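Glutamate--tRNA ligase, cytoplasmic (PDB 2HRA) attaches glutamate to tRNA(Glu) after activating it with ATP, and through the N-terminal GST-fold domain described here pairs with the cofactor Arc1p. Local coordinates at residues Ile38-Val43 with Asn49-Lys54; Ser154-Lys157 with Asn163-Arg166; Gly27-Val32 with Ala61-Leu66; Leu133-Ala138 with Asp174-Glu179. One frame throughout, in Å; residues are numbered along the deposited sequence.

Contact 1. Residues Ile38-Val43 with Asn49-Lys54; sequences IAARIV and NSIAIK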
loop_
_atom_site.group_PDB
_atom_site.type_symbol
_atom_site.label_atom_id
_atom_site.label_comp_id
_atom_site.label_asym_id
_atom_site.label_seq_id
_atom_site.Cartn_x
_atom_site.Cartn_y
_atom_site.Cartn_z
ATOM N N ILE A 38 3.793 1.511 -3.002
ATOM C CA ILE A 38 4.485 2.288 -1.958
ATOM C C ILE A 38 5.757 1.527 -1.508
ATOM O O ILE A 38 6.858 2.098 -1.352
ATOM C CB ILE A 38 3.483 2.651 -0.773
ATOM C CG1 ILE A 38 2.414 3.636 -1.256
ATOM C CG2 ILE A 38 4.183 3.336 0.386
ATOM C CD1 ILE A 38 1.241 3.839 -0.286
ATOM N N ALA A 39 5.629 0.214 -1.384
ATOM C CA ALA A 39 6.770 -0.646 -1.065
ATOM C C ALA A 39 7.944 -0.388 -2.007
ATOM O O ALA A 39 9.102 -0.329 -1.572
ATOM C CB ALA A 39 6.350 -2.115 -1.106
ATOM N N ALA A 40 7.627 -0.306 -3.309
ATOM C CA ALA A 40 8.597 -0.081 -4.371
ATOM C C ALA A 40 9.155 1.313 -4.273
ATOM O O ALA A 40 10.325 1.514 -4.465
ATOM C CB ALA A 40 7.948 -0.304 -5.755
ATOM N N ARG A 41 8.320 2.290 -3.943
ATOM C CA ARG A 41 8.819 3.646 -3.734
ATOM C C ARG A 41 9.789 3.736 -2.567
ATOM O O ARG A 41 10.784 4.470 -2.637
ATOM C CB ARG A 41 7.657 4.623 -3.581
ATOM C CG ARG A 41 6.877 4.735 -4.874
ATOM C CD ARG A 41 5.461 5.257 -4.698
ATOM N NE ARG A 41 5.379 6.623 -4.170
ATOM C CZ ARG A 41 5.439 7.756 -4.886
ATOM N NH1 ARG A 41 5.662 7.771 -6.207
ATOM N NH2 ARG A 41 5.334 8.912 -4.258
ATOM N N ILE A 42 9.515 2.975 -1.506
ATOM C CA ILE A 42 10.409 2.925 -0.360
ATOM C C ILE A 42 11.745 2.308 -0.765
ATOM O O ILE A 42 12.817 2.830 -0.467
ATOM C CB ILE A 42 9.753 2.151 0.832
ATOM C CG1 ILE A 42 8.528 2.939 1.334
ATOM C CG2 ILE A 42 10.824 1.913 1.965
ATOM C CD1 ILE A 42 7.506 2.125 2.217
ATOM N N VAL A 43 11.673 1.193 -1.477
ATOM C CA VAL A 43 12.871 0.511 -1.942
ATOM C C VAL A 43 13.754 1.438 -2.810
ATOM O O VAL A 43 14.973 1.599 -2.556
ATOM C CB VAL A 43 12.494 -0.759 -2.727
ATOM C CG1 VAL A 43 13.716 -1.340 -3.434
ATOM C CG2 VAL A 43 11.861 -1.789 -1.808
ATOM N N ASN A 49 17.024 2.640 -8.346
ATOM C CA ASN A 49 17.090 1.762 -9.498
ATOM C C ASN A 49 16.993 0.290 -9.120
ATOM O O ASN A 49 17.522 -0.566 -9.825
ATOM C CB ASN A 49 18.370 2.000 -10.284
ATOM C CG ASN A 49 18.313 1.411 -11.663
ATOM O OD1 ASN A 49 19.218 0.692 -12.080
ATOM N ND2 ASN A 49 17.218 1.681 -12.373
ATOM N N SER A 50 16.317 -0.009 -8.017
ATOM C CA SER A 50 16.155 -1.409 -7.594
ATOM C C SER A 50 14.963 -2.069 -8.294
ATOM O O SER A 50 14.995 -3.276 -8.614
ATOM C CB SER A 50 16.061 -1.501 -6.063
ATOM O OG SER A 50 17.377 -1.385 -5.496
ATOM N N ILE A 51 13.940 -1.256 -8.563
ATOM C CA ILE A 51 12.678 -1.721 -9.146
ATOM C C ILE A 51 12.243 -0.722 -10.208
ATOM O O ILE A 51 12.141 0.471 -9.934
ATOM C CB ILE A 51 11.547 -1.787 -8.095
ATOM C CG1 ILE A 51 11.951 -2.694 -6.931
ATOM C CG2 ILE A 51 10.237 -2.302 -8.714
ATOM C CD1 ILE A 51 11.018 -2.606 -5.734
ATOM N N ALA A 52 11.985 -1.219 -11.409
ATOM C CA ALA A 52 11.478 -0.414 -12.504
ATOM C C ALA A 52 9.961 -0.549 -12.484
ATOM O O ALA A 52 9.450 -1.658 -12.421
ATOM C CB ALA A 52 12.046 -0.917 -13.827
ATOM N N ILE A 53 9.245 0.570 -12.483
ATOM C CA ILE A 53 7.797 0.544 -12.393
ATOM C C ILE A 53 7.242 0.585 -13.804
ATOM O O ILE A 53 7.694 1.367 -14.619
ATOM C CB ILE A 53 7.259 1.704 -11.539
ATOM C CG1 ILE A 53 7.790 1.568 -10.107
ATOM C CG2 ILE A 53 5.746 1.725 -11.561
ATOM C CD1 ILE A 53 7.476 2.742 -9.203
ATOM N N LYS A 54 6.304 -0.298 -14.098
ATOM C CA LYS A 54 5.696 -0.393 -15.420
ATOM C C LYS A 54 4.186 -0.327 -15.231
ATOM O O LYS A 54 3.667 -0.821 -14.237
ATOM C CB LYS A 54 6.077 -1.700 -16.104
ATOM C CG LYS A 54 5.607 -1.810 -17.561
ATOM C CD LYS A 54 5.117 -3.212 -17.902
ATOM C CE LYS A 54 4.554 -3.302 -19.327
ATOM N NZ LYS A 54 3.176 -2.712 -19.463
#
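The end of the Ile51 side chain does most of the work here. Its CD1 settles against the helix 34-46, 3.8 Å from Ala40 CA and equally near Ala40 CB, so the short alanine lets the methyl reach the helix backbone itself. One turn along, Val43 closes over the same methyl: Val43 CG1 stands 3.8 Å from Ile51 CD1, and the two side chains cross at about a right angle. That branch of Val43 lies opposite its own backbone nitrogen (chi1 170°), which carries it out to a second neighbour, Ser50 CB, at 3.5 Å. The contact itself is wholly apolar. The hydroxyl of Ser50 turns back to the Ala47 carbonyl, while the side chain of Asn44 binds both Ser50 N and Ile51 O, fixing the chain just as it enters the strand. Leu23 of the strand 21-26 touches both Ala40 and Ile51, and Phe81, in the loop after the helix 73-80, also touches Ile51. The pairing thus belongs to a beta-alpha-beta unit of the GST-like N-terminal half: the helix 34-46 packs across one face of the sheet, where the strand 51-56 runs parallel to the strand 21-26 at the outer edge.

Contact 2. Residues Ser154-Lys157 with Asn163-Arg166; sequences SIIK and NVSR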
loop_
_atom_site.group_PDB
_atom_site.type_symbol
_atom_site.label_atom_id
_atom_site.label_comp_id
_atom_site.label_asym_id
_atom_site.label_seq_id
_atom_site.Cartn_x
_atom_site.Cartn_y
_atom_site.Cartn_z
ATOM N N SER A 154 -15.288 7.535 6.068
ATOM C CA SER A 154 -16.417 7.852 6.915
ATOM C C SER A 154 -16.488 6.994 8.174
ATOM O O SER A 154 -16.927 7.469 9.210
ATOM C CB SER A 154 -17.711 7.687 6.122
ATOM O OG SER A 154 -17.495 8.207 4.838
ATOM N N ILE A 155 -16.041 5.748 8.089
ATOM C CA ILE A 155 -16.075 4.885 9.263
ATOM C C ILE A 155 -15.123 5.389 10.329
ATOM O O ILE A 155 -15.473 5.478 11.523
ATOM C CB ILE A 155 -15.814 3.446 8.926
ATOM C CG1 ILE A 155 -16.947 2.911 8.055
ATOM C CG2 ILE A 155 -15.749 2.600 10.225
ATOM C CD1 ILE A 155 -16.710 1.539 7.581
ATOM N N ILE A 156 -13.939 5.749 9.867
ATOM C CA ILE A 156 -12.888 6.239 10.706
ATOM C C ILE A 156 -13.358 7.486 11.441
ATOM O O ILE A 156 -13.065 7.685 12.609
ATOM C CB ILE A 156 -11.656 6.584 9.852
ATOM C CG1 ILE A 156 -10.939 5.303 9.425
ATOM C CG2 ILE A 156 -10.716 7.559 10.602
ATOM C CD1 ILE A 156 -10.007 5.519 8.244
ATOM N N LYS A 157 -14.093 8.324 10.738
ATOM C CA LYS A 157 -14.621 9.544 11.336
ATOM C C LYS A 157 -15.756 9.263 12.314
ATOM O O LYS A 157 -15.696 9.627 13.488
ATOM C CB LYS A 157 -15.056 10.473 10.227
ATOM C CG LYS A 157 -15.894 11.622 10.702
ATOM C CD LYS A 157 -16.178 12.565 9.563
ATOM C CE LYS A 157 -17.191 13.586 9.987
ATOM N NZ LYS A 157 -16.712 14.373 11.173
ATOM N N ASN A 163 -7.012 7.402 16.221
ATOM C CA ASN A 163 -5.635 6.937 16.113
ATOM C C ASN A 163 -5.335 6.540 14.680
ATOM O O ASN A 163 -4.288 6.895 14.133
ATOM C CB ASN A 163 -5.415 5.783 17.053
ATOM C CG ASN A 163 -5.738 6.153 18.481
ATOM O OD1 ASN A 163 -5.357 7.235 18.951
ATOM N ND2 ASN A 163 -6.417 5.272 19.175
ATOM N N VAL A 164 -6.282 5.871 14.038
ATOM C CA VAL A 164 -6.152 5.542 12.609
ATOM C C VAL A 164 -6.080 6.833 11.796
ATOM O O VAL A 164 -5.254 6.999 10.915
ATOM C CB VAL A 164 -7.352 4.663 12.110
ATOM C CG1 VAL A 164 -7.293 4.491 10.573
ATOM C CG2 VAL A 164 -7.320 3.281 12.811
ATOM N N SER A 165 -6.969 7.760 12.106
ATOM C CA SER A 165 -6.996 9.033 11.398
ATOM C C SER A 165 -5.638 9.734 11.442
ATOM O O SER A 165 -5.117 10.183 10.421
ATOM C CB SER A 165 -8.061 9.928 12.026
ATOM O OG SER A 165 -8.217 11.090 11.261
ATOM N N ARG A 166 -5.072 9.820 12.633
ATOM C CA ARG A 166 -3.831 10.554 12.837
ATOM C C ARG A 166 -2.646 9.824 12.217
ATOM O O ARG A 166 -1.794 10.437 11.566
ATOM C CB ARG A 166 -3.632 10.795 14.322
ATOM C CG ARG A 166 -4.610 11.828 14.869
ATOM C CD ARG A 166 -4.512 12.001 16.361
ATOM N NE ARG A 166 -5.433 13.039 16.836
ATOM C CZ ARG A 166 -5.990 13.076 18.048
ATOM N NH1 ARG A 166 -5.732 12.130 18.936
ATOM N NH2 ARG A 166 -6.814 14.065 18.371
#
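Two consecutive helices of the all-helical C-terminal half of the GST fold, 152-158 and 162-172, meet here beside the short connection between them, with Ile156 as the residue that spans the gap. Both arms of its branched side chain are used. The longer arm goes to Val164: Ile156 CD1 lies 3.7 Å from Val164 CG1, and Ile156 CG1 follows at 3.9 Å from the same methyl, the two side chains crossing nearly at right angles. With chi1 at -75° this arm turns away from the carbonyl carbon, leaving Ile156 CG2 opposite the backbone nitrogen, where it rests 3.8 Å from Ser165 CB and 4.0 Å from Ser165 N. It meets the carbon of the serine rather than its hydroxyl. In the GST fold this half is a helical bundle, and the second helix falls within the region 159-175 that interacts with Arc1p, so the contact joins that region to the helix before it. Cut back to an alanine, this position would probably leave the Val164 methyl and Ser165 CB without their apolar neighbour and a gap between the helices. The helix 109-122 touches both helices: Ile155 packs on Phe109, Leu112, Ser113 and Leu116, while Asp120 receives Val164 N on its carboxylate and the Asn163 side-chain amide on its backbone carbonyl.

Contact 3. Residues Gly27-Val32 with Ala61-Leu66; sequences GKAPIV and APAAKL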
loop_
_atom_site.group_PDB
_atom_site.type_symbol
_atom_site.label_atom_id
_atom_site.label_comp_id
_atom_site.label_asym_id
_atom_site.label_seq_id
_atom_site.Cartn_x
_atom_site.Cartn_y
_atom_site.Cartn_z
ATOM N N GLY A 27 -3.730 0.425 -13.480
ATOM C CA GLY A 27 -4.601 1.544 -13.110
ATOM C C GLY A 27 -6.106 1.312 -13.247
ATOM O O GLY A 27 -6.917 2.159 -12.822
ATOM N N LYS A 28 -6.504 0.181 -13.832
ATOM C CA LYS A 28 -7.931 -0.165 -13.918
ATOM C C LYS A 28 -8.328 -1.300 -12.964
ATOM O O LYS A 28 -9.471 -1.725 -12.954
ATOM C CB LYS A 28 -8.332 -0.453 -15.374
ATOM C CG LYS A 28 -9.027 0.752 -16.054
ATOM C CD LYS A 28 -8.901 0.717 -17.546
ATOM C CE LYS A 28 -9.394 2.008 -18.195
ATOM N NZ LYS A 28 -8.966 2.109 -19.644
ATOM N N ALA A 29 -7.386 -1.742 -12.132
ATOM C CA ALA A 29 -7.662 -2.686 -11.057
ATOM C C ALA A 29 -8.706 -2.092 -10.136
ATOM O O ALA A 29 -8.526 -0.976 -9.671
ATOM C CB ALA A 29 -6.400 -2.960 -10.269
ATOM N N PRO A 30 -9.796 -2.839 -9.847
ATOM C CA PRO A 30 -10.809 -2.261 -8.958
ATOM C C PRO A 30 -10.314 -2.028 -7.559
ATOM O O PRO A 30 -10.837 -1.186 -6.876
ATOM C CB PRO A 30 -11.972 -3.271 -8.992
ATOM C CG PRO A 30 -11.415 -4.516 -9.577
ATOM C CD PRO A 30 -10.163 -4.178 -10.342
ATOM N N ILE A 31 -9.313 -2.774 -7.127
ATOM C CA ILE A 31 -8.607 -2.469 -5.911
ATOM C C ILE A 31 -7.159 -2.258 -6.317
ATOM O O ILE A 31 -6.429 -3.211 -6.567
ATOM C CB ILE A 31 -8.709 -3.611 -4.875
ATOM C CG1 ILE A 31 -10.180 -4.034 -4.691
ATOM C CG2 ILE A 31 -8.030 -3.200 -3.566
ATOM C CD1 ILE A 31 -10.339 -5.355 -3.867
ATOM N N VAL A 32 -6.766 -0.995 -6.388
ATOM C CA VAL A 32 -5.434 -0.579 -6.840
ATOM C C VAL A 32 -4.343 -1.010 -5.860
ATOM O O VAL A 32 -4.521 -0.920 -4.631
ATOM C CB VAL A 32 -5.428 0.967 -7.065
ATOM C CG1 VAL A 32 -4.002 1.489 -7.389
ATOM C CG2 VAL A 32 -6.422 1.341 -8.176
ATOM N N ALA A 61 -6.426 -7.682 -16.205
ATOM C CA ALA A 61 -5.016 -7.987 -15.974
ATOM C C ALA A 61 -4.828 -7.959 -14.464
ATOM O O ALA A 61 -5.596 -7.281 -13.767
ATOM C CB ALA A 61 -4.121 -6.956 -16.639
ATOM N N PRO A 62 -3.832 -8.704 -13.948
ATOM C CA PRO A 62 -3.506 -8.645 -12.537
ATOM C C PRO A 62 -3.365 -7.202 -12.053
ATOM O O PRO A 62 -2.967 -6.317 -12.809
ATOM C CB PRO A 62 -2.154 -9.368 -12.456
ATOM C CG PRO A 62 -2.148 -10.302 -13.592
ATOM C CD PRO A 62 -2.986 -9.676 -14.668
ATOM N N ALA A 63 -3.686 -6.985 -10.790
ATOM C CA ALA A 63 -3.517 -5.691 -10.165
ATOM C C ALA A 63 -2.048 -5.274 -10.099
ATOM O O ALA A 63 -1.716 -4.085 -10.122
ATOM C CB ALA A 63 -4.096 -5.730 -8.767
ATOM N N ALA A 64 -1.174 -6.260 -9.981
ATOM C CA ALA A 64 0.245 -6.016 -9.828
ATOM C C ALA A 64 0.996 -7.303 -10.144
ATOM O O ALA A 64 0.462 -8.413 -10.023
ATOM C CB ALA A 64 0.543 -5.526 -8.389
ATOM N N LYS A 65 2.241 -7.157 -10.572
ATOM C CA LYS A 65 3.044 -8.298 -10.920
ATOM C C LYS A 65 4.487 -7.926 -10.572
ATOM O O LYS A 65 4.918 -6.851 -10.909
ATOM C CB LYS A 65 2.877 -8.500 -12.421
ATOM C CG LYS A 65 3.104 -9.855 -12.968
ATOM C CD LYS A 65 3.302 -9.710 -14.475
ATOM C CE LYS A 65 2.903 -10.892 -15.256
ATOM N NZ LYS A 65 3.210 -10.554 -16.687
ATOM N N LEU A 66 5.203 -8.782 -9.860
ATOM C CA LEU A 66 6.628 -8.559 -9.600
ATOM C C LEU A 66 7.387 -9.542 -10.450
ATOM O O LEU A 66 7.360 -10.740 -10.170
ATOM C CB LEU A 66 6.988 -8.812 -8.139
ATOM C CG LEU A 66 8.479 -8.608 -7.838
ATOM C CD1 LEU A 66 8.870 -7.161 -8.103
ATOM C CD2 LEU A 66 8.797 -9.017 -6.412
#
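Ala29 CB lies against the methyl of Ala63, carbon to carbon at 3.9 Å, and it is also 4.0 Å from Ala63 CA, so it covers the base of the second alanine as well as its end. Both CB atoms point across the contact, and with no longer side chain at either position the two backbones can come close, 5.2 Å between Ala29 CA and Ala63 CA. The Ala63 methyl also passes 4.1 Å from Ile31 O, a van der Waals approach to the carbonyl of the bending loop. Ala29 is buried, whereas Ala63 is partly open to solvent. The loop 27-32 leads from the strand 21-26 into the helix 34-46, the first crossover of the thioredoxin-like half of this GST fold, and the segment 61-66 runs into the short edge strand 64-66, antiparallel to 21-26. Asn26, at the end of that central strand, serves both sides: its side chain takes the amide of Lys28 on the oxygen and gives its nitrogen to Pro62 O, while its backbone pairs with Ala63. Farther out along the loop, Lys28 NZ makes a salt bridge with Asp57, just past the end of the strand 51-56.

Contact 4. Residues Leu133-Ala138 with Asp174-Glu179; sequences LKYSAA and DPIFGE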
loop_
_atom_site.group_PDB
_atom_site.type_symbol
_atom_site.label_atom_id
_atom_site.label_comp_id
_atom_site.label_asym_id
_atom_site.label_seq_id
_atom_site.Cartn_x
_atom_site.Cartn_y
_atom_site.Cartn_z
ATOM N N LEU A 133 10.533 3.620 15.776
ATOM C CA LEU A 133 10.724 5.001 15.337
ATOM C C LEU A 133 10.408 5.120 13.866
ATOM O O LEU A 133 9.949 6.162 13.412
ATOM C CB LEU A 133 12.156 5.486 15.608
ATOM C CG LEU A 133 12.332 7.024 15.532
ATOM C CD1 LEU A 133 13.232 7.524 16.624
ATOM C CD2 LEU A 133 12.859 7.518 14.178
ATOM N N LYS A 134 10.605 4.016 13.152
ATOM C CA LYS A 134 10.489 3.891 11.699
ATOM C C LYS A 134 9.186 3.176 11.418
ATOM O O LYS A 134 8.827 2.282 12.167
ATOM C CB LYS A 134 11.614 2.961 11.157
ATOM C CG LYS A 134 12.722 3.600 10.400
ATOM C CD LYS A 134 14.002 2.754 10.460
ATOM C CE LYS A 134 13.862 1.377 9.809
ATOM N NZ LYS A 134 15.203 0.803 9.503
ATOM N N TYR A 135 8.485 3.527 10.349
ATOM C CA TYR A 135 7.362 2.659 9.933
ATOM C C TYR A 135 7.919 1.356 9.376
ATOM O O TYR A 135 9.129 1.226 9.062
ATOM C CB TYR A 135 6.378 3.319 8.945
ATOM C CG TYR A 135 7.025 3.817 7.662
ATOM C CD1 TYR A 135 7.442 2.931 6.660
ATOM C CD2 TYR A 135 7.218 5.164 7.451
ATOM C CE1 TYR A 135 8.056 3.395 5.512
ATOM C CE2 TYR A 135 7.824 5.631 6.288
ATOM C CZ TYR A 135 8.245 4.750 5.329
ATOM O OH TYR A 135 8.865 5.233 4.191
ATOM N N SER A 136 7.047 0.370 9.302
ATOM C CA SER A 136 7.399 -0.949 8.790
ATOM C C SER A 136 6.458 -1.338 7.660
ATOM O O SER A 136 5.533 -0.602 7.294
ATOM C CB SER A 136 7.307 -1.978 9.923
ATOM O OG SER A 136 5.932 -2.207 10.227
ATOM N N ALA A 137 6.683 -2.531 7.144
ATOM C CA ALA A 137 5.852 -3.135 6.119
ATOM C C ALA A 137 4.429 -3.248 6.583
ATOM O O ALA A 137 3.498 -3.227 5.766
ATOM C CB ALA A 137 6.418 -4.559 5.721
ATOM N N ALA A 138 4.225 -3.406 7.885
ATOM C CA ALA A 138 2.867 -3.455 8.411
ATOM C C ALA A 138 2.103 -2.156 8.051
ATOM O O ALA A 138 0.940 -2.176 7.629
ATOM C CB ALA A 138 2.906 -3.693 9.948
ATOM N N ASP A 174 3.902 12.153 4.031
ATOM C CA ASP A 174 5.121 11.601 3.491
ATOM C C ASP A 174 4.825 11.294 2.017
ATOM O O ASP A 174 4.059 10.374 1.721
ATOM C CB ASP A 174 5.465 10.334 4.278
ATOM C CG ASP A 174 6.801 9.712 3.885
ATOM O OD1 ASP A 174 7.263 9.975 2.774
ATOM O OD2 ASP A 174 7.373 8.928 4.695
ATOM N N PRO A 175 5.458 12.033 1.082
ATOM C CA PRO A 175 5.213 11.881 -0.365
ATOM C C PRO A 175 5.292 10.448 -0.882
ATOM O O PRO A 175 4.586 10.074 -1.844
ATOM C CB PRO A 175 6.352 12.683 -0.998
ATOM C CG PRO A 175 6.831 13.597 0.023
ATOM C CD PRO A 175 6.509 13.024 1.355
ATOM N N ILE A 176 6.188 9.669 -0.290
ATOM C CA ILE A 176 6.325 8.258 -0.635
ATOM C C ILE A 176 4.969 7.574 -0.620
ATOM O O ILE A 176 4.709 6.740 -1.488
ATOM C CB ILE A 176 7.324 7.513 0.281
ATOM C CG1 ILE A 176 8.755 7.780 -0.196
ATOM C CG2 ILE A 176 7.046 6.006 0.275
ATOM C CD1 ILE A 176 9.859 7.608 0.851
ATOM N N PHE A 177 4.128 7.938 0.356
ATOM C CA PHE A 177 2.742 7.408 0.483
ATOM C C PHE A 177 1.755 8.335 -0.206
ATOM O O PHE A 177 1.010 7.931 -1.073
ATOM C CB PHE A 177 2.306 7.342 1.944
ATOM C CG PHE A 177 2.987 6.275 2.740
ATOM C CD1 PHE A 177 4.343 6.368 3.032
ATOM C CD2 PHE A 177 2.275 5.195 3.202
ATOM C CE1 PHE A 177 4.976 5.384 3.762
ATOM C CE2 PHE A 177 2.887 4.198 3.942
ATOM C CZ PHE A 177 4.241 4.290 4.216
ATOM N N GLY A 178 1.750 9.586 0.227
ATOM C CA GLY A 178 0.701 10.529 -0.146
ATOM C C GLY A 178 0.687 11.022 -1.591
ATOM O O GLY A 178 -0.333 11.570 -2.028
ATOM N N GLU A 179 1.804 10.881 -2.316
ATOM C CA GLU A 179 1.826 11.220 -3.751
ATOM C C GLU A 179 1.789 9.974 -4.661
ATOM O O GLU A 179 1.904 10.100 -5.886
ATOM C CB GLU A 179 3.050 12.085 -4.089
ATOM C CG GLU A 179 3.045 13.406 -3.358
ATOM C CD GLU A 179 4.217 14.282 -3.715
ATOM O OE1 GLU A 179 5.110 13.853 -4.472
ATOM O OE2 GLU A 179 4.246 15.414 -3.214
#
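Tyr135 and Phe177 form an edge-to-face aromatic pair: the rim of the Phe177 ring is directed at the face of Tyr135, with centroids 5.1 Å apart and planes at 81°. The point of contact is off-centre, Phe177 CE1 standing 3.7 Å from Tyr135 CZ near the hydroxyl end of the tyrosine. With chi1 at 57°, Tyr135 CG lies between its own N and carbonyl carbon, which swings the ring toward the helix 175-178. The pair thus joins the turn before the helix 137-148 to that short helix, beside the Arc1p-interacting regions 124-133 and 159-175, which reach into the two segments. The polar approach is an edge contact without a hydrogen bond: Asp174 OD2 lies 3.7 Å from Tyr135 CE2. The other oxygen, OD1, caps the helix by accepting from Ile176 N at 3.3 Å, the nitrogen reaching it from above the carboxylate plane, and Asp174 O accepts from the amides of Phe177 and Gly178. Apolar neighbours pack round the pair: Ile42 and Leu171 on Tyr135, while Trp143 meets Phe177 in a second edge-to-face pair. A serine in place of Tyr135 is likely to leave the Phe177 edge without its aromatic face and open a gap beside Ile42. Chemically, aromatic ring edges carry slight positive charge, which would suit Phe177 against the tyrosine pi face and the Asp174 carboxylate against the tyrosine rim.

From the N terminus, the strand 21-26 leads into contact 3, which brings its following loop back to the segment 61-66. Contact 1 is nested inside that closed loop, seating the helix 34-46 beside the strand 51-56; the two contacts reach one sheet without touching. Both are complete before the helical half begins. There contact 4 closes the longer loop, from just before the helix 137-148 to the helix 175-178, and contact 2 nests within it, about 10 Å away at the nearest atoms. None cross. Contacts 1 and 4 do touch: Arg41 bonds to the carbonyls of Pro175 and Ile176, while Ile42 packs on Ile176, tying the two halves together.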